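PDB 1SXR: peptidoglycan recognition protein SA CG11709-PA from Drosophila melanogaster, which recognises peptidoglycan of Gram-positive bacteria as a secreted innate immune receptor and so switches on the Toll pathway. Local coordinates for residues N77-N82 with A110-F115. Numbering follows the deposited sequence.
Sequences NFLIGN and AFIGNF
Ala110 and Ile112 reach across to Phe78 and Ile80 in a short run of parallel strand pairing. Ala110 N donates to Phe78 O over 2.9 Å and nearly straight (170°), while Ala110 O takes Ile80 N at 2.9 Å in the carbonyl plane, with a more bent N-H. The same Ala110 O also meets the CA-H of Leu79 (CA to O 3.1 Å), so the Ile80 N-H bond and a weaker CA-H...O contact from Leu79 converge on one carbonyl oxygen. Ile112 N then closes on Ile80 O at 2.9 Å, tilted 28° from the carbonyl plane. Here the packing is close and buried. Leu79 and Ala110 put their side chains on one face of the sheet; Ile80 and Phe111 lie side by side on the other, the end methyl CD1 of Ile80 approaching ring atom CE1 of Phe111 obliquely at 4.2 Å, and both side chains rest on Ala128 of helix 122-137. Ile112, just past the strand, holds CG1 anti to its carbonyl carbon (chi1 -59°), which brings that branch alongside Leu79, 3.9 Å from Leu79 CB. With an alanine here the CG1 and CD1 branch would be gone, which would probably leave a gap beside Leu79 CB and take away its apolar neighbour. Beside the Ile112 N to Ile80 O bond a water donates to Ile80 O (2.9 Å) and to Ile112 O, joining the ends of the paired run; past Gly81 the segments diverge. Ile80 O thus accepts from both a backbone N-H and this water. The pair joins strands 78-80 and 106-111, neighbours inside the mixed, helix-flanked sheet of the PGRP (amidase 2) fold.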
ATOM      1  N   ASN A  77      -0.577  -2.192  -3.643  1.00  8.91           N
ATOM      2  CA  ASN A  77      -0.226  -1.439  -4.863  1.00  8.67           C
ATOM      3  C   ASN A  77       1.158  -0.811  -4.777  1.00  8.50           C
ATOM      4  O   ASN A  77       1.883  -0.801  -5.759  1.00  9.19           O
ATOM      5  CB  ASN A  77      -1.299  -0.402  -5.180  1.00  8.69           C
ATOM      6  CG  ASN A  77      -2.622  -1.050  -5.579  1.00  9.14           C
ATOM      7  OD1 ASN A  77      -3.451  -1.313  -4.734  1.00  8.83           O
ATOM      8  ND2 ASN A  77      -2.787  -1.361  -6.867  1.00 10.81           N
ATOM      9  N   PHE A  78       1.504  -0.292  -3.594  1.00  7.92           N
ATOM     10  CA  PHE A  78       2.836   0.317  -3.319  1.00  8.44           C
ATOM     11  C   PHE A  78       3.301  -0.028  -1.934  1.00  8.08           C
ATOM     12  O   PHE A  78       2.491  -0.287  -1.028  1.00  8.80           O
ATOM     13  CB  PHE A  78       2.745   1.844  -3.416  1.00  8.95           C
ATOM     14  CG  PHE A  78       2.368   2.309  -4.796  1.00  8.22           C
ATOM     15  CD1 PHE A  78       3.325   2.299  -5.808  1.00 11.08           C
ATOM     16  CD2 PHE A  78       1.072   2.700  -5.081  1.00 10.19           C
ATOM     17  CE1 PHE A  78       2.983   2.688  -7.119  1.00 12.33           C
ATOM     18  CE2 PHE A  78       0.721   3.080  -6.380  1.00 10.59           C
ATOM     19  CZ  PHE A  78       1.669   3.075  -7.392  1.00 11.40           C
ATOM     20  N   LEU A  79       4.623   0.025  -1.753  1.00  8.55           N
ATOM     21  CA  LEU A  79       5.235  -0.193  -0.436  1.00  8.27           C
ATOM     22  C   LEU A  79       6.248   0.916  -0.186  1.00  9.97           C
ATOM     23  O   LEU A  79       6.845   1.412  -1.127  1.00 10.87           O
ATOM     24  CB  LEU A  79       5.943  -1.559  -0.344  1.00  8.59           C
ATOM     25  CG  LEU A  79       5.106  -2.818  -0.616  1.00  9.53           C
ATOM     26  CD1 LEU A  79       5.175  -3.225  -2.111  1.00 10.44           C
ATOM     27  CD2 LEU A  79       5.505  -3.954   0.288  1.00 11.64           C
ATOM     28  N   ILE A  80       6.409   1.334   1.060  1.00  9.88           N
ATOM     29  CA  ILE A  80       7.279   2.475   1.335  1.00 11.52           C
ATOM     30  C   ILE A  80       8.285   2.053   2.404  1.00 12.05           C
ATOM     31  O   ILE A  80       7.889   1.593   3.484  1.00 12.07           O
ATOM     32  CB  ILE A  80       6.444   3.653   1.817  1.00 11.87           C
ATOM     33  CG1 ILE A  80       5.453   4.089   0.731  1.00 14.56           C
ATOM     34  CG2 ILE A  80       7.343   4.836   2.151  1.00 12.05           C
ATOM     35  CD1 ILE A  80       4.445   5.092   1.190  1.00 17.17           C
ATOM     36  N   GLY A  81       9.575   2.187   2.092  1.00 13.36           N
ATOM     37  CA  GLY A  81      10.635   1.809   3.023  1.00 13.78           C
ATOM     38  C   GLY A  81      11.095   2.952   3.923  1.00 14.41           C
ATOM     39  O   GLY A  81      10.600   4.070   3.803  1.00 15.29           O
ATOM     40  N   ASN A  82      12.048   2.633   4.810  1.00 16.45           N
ATOM     41  CA  ASN A  82      12.518   3.528   5.868  1.00 17.24           C
ATOM     42  C   ASN A  82      13.185   4.774   5.295  1.00 17.59           C
ATOM     43  O   ASN A  82      13.156   5.846   5.932  1.00 18.96           O
ATOM     44  CB  ASN A  82      13.588   2.847   6.726  1.00 16.90           C
ATOM     45  CG  ASN A  82      13.048   1.846   7.699  0.50 17.52           C
ATOM     46  OD1 ASN A  82      11.851   1.709   7.875  0.50 15.93           O
ATOM     47  ND2 ASN A  82      13.960   1.110   8.340  0.50 18.85           N
ATOM     48  N   ALA A 110       1.418   0.016   1.668  1.00 10.27           N
ATOM     49  CA  ALA A 110       1.964  -0.556   2.890  1.00  9.95           C
ATOM     50  C   ALA A 110       3.254   0.131   3.257  1.00 10.64           C
ATOM     51  O   ALA A 110       4.171   0.218   2.437  1.00 11.33           O
ATOM     52  CB  ALA A 110       2.197  -2.060   2.735  1.00 10.55           C
ATOM     53  N   PHE A 111       3.332   0.556   4.519  1.00  9.70           N
ATOM     54  CA  PHE A 111       4.617   0.901   5.092  1.00 10.19           C
ATOM     55  C   PHE A 111       5.367  -0.375   5.465  1.00  9.59           C
ATOM     56  O   PHE A 111       4.814  -1.237   6.176  1.00 10.10           O
ATOM     57  CB  PHE A 111       4.381   1.745   6.323  1.00 10.70           C
ATOM     58  CG  PHE A 111       3.895   3.128   5.981  1.00 11.31           C
ATOM     59  CD1 PHE A 111       4.796   4.159   5.682  1.00 11.10           C
ATOM     60  CD2 PHE A 111       2.530   3.397   5.934  1.00 13.35           C
ATOM     61  CE1 PHE A 111       4.324   5.433   5.365  1.00 13.97           C
ATOM     62  CE2 PHE A 111       2.059   4.684   5.616  1.00 14.74           C
ATOM     63  CZ  PHE A 111       2.969   5.703   5.343  1.00 13.74           C
ATOM     64  N   ILE A 112       6.606  -0.512   4.972  1.00  9.92           N
ATOM     65  CA  ILE A 112       7.402  -1.697   5.289  1.00 10.03           C
ATOM     66  C   ILE A 112       7.867  -1.635   6.757  1.00 10.70           C
ATOM     67  O   ILE A 112       8.592  -0.710   7.148  1.00 11.81           O
ATOM     68  CB  ILE A 112       8.614  -1.816   4.349  1.00 10.85           C
ATOM     69  CG1 ILE A 112       8.130  -1.909   2.894  1.00 10.23           C
ATOM     70  CG2 ILE A 112       9.480  -3.012   4.763  1.00 12.99           C
ATOM     71  CD1 ILE A 112       9.275  -1.886   1.861  1.00  9.82           C
ATOM     72  N   GLY A 113       7.455  -2.614   7.559  1.00 11.06           N
ATOM     73  CA  GLY A 113       7.835  -2.658   8.975  1.00 11.13           C
ATOM     74  C   GLY A 113       6.612  -2.899   9.859  1.00 11.48           C
ATOM     75  O   GLY A 113       5.511  -3.187   9.361  1.00 11.15           O
ATOM     76  N   ASN A 114       6.811  -2.813  11.180  1.00 11.37           N
ATOM     77  CA  ASN A 114       5.788  -3.171  12.143  1.00 12.25           C
ATOM     78  C   ASN A 114       5.551  -1.945  12.979  1.00 12.53           C
ATOM     79  O   ASN A 114       6.409  -1.552  13.777  1.00 13.80           O
ATOM     80  CB  ASN A 114       6.278  -4.306  13.031  1.00 12.48           C
ATOM     81  CG  ASN A 114       5.246  -4.751  14.039  1.00 12.92           C
ATOM     82  OD1 ASN A 114       4.254  -4.040  14.294  1.00 15.27           O
ATOM     83  ND2 ASN A 114       5.440  -5.949  14.596  1.00 14.60           N
ATOM     84  N   PHE A 115       4.381  -1.340  12.805  1.00 13.03           N
ATOM     85  CA  PHE A 115       4.139  -0.008  13.380  1.00 13.68           C
ATOM     86  C   PHE A 115       3.022  -0.034  14.438  1.00 14.99           C
ATOM     87  O   PHE A 115       2.265   0.932  14.629  1.00 15.39           O
ATOM     88  CB  PHE A 115       3.940   1.016  12.252  1.00 14.24           C
ATOM     89  CG  PHE A 115       5.106   1.041  11.308  1.00 12.34           C
ATOM     90  CD1 PHE A 115       6.315   1.585  11.727  1.00 12.36           C
ATOM     91  CD2 PHE A 115       5.048   0.468  10.038  1.00 13.32           C
ATOM     92  CE1 PHE A 115       7.413   1.565  10.923  1.00 12.69           C
ATOM     93  CE2 PHE A 115       6.142   0.460   9.232  1.00 12.40           C
ATOM     94  CZ  PHE A 115       7.335   1.012   9.659  1.00 13.78           C
TER
HETATM   95  O   HOH W   1       8.283   2.140   6.272  1.00 15.15           O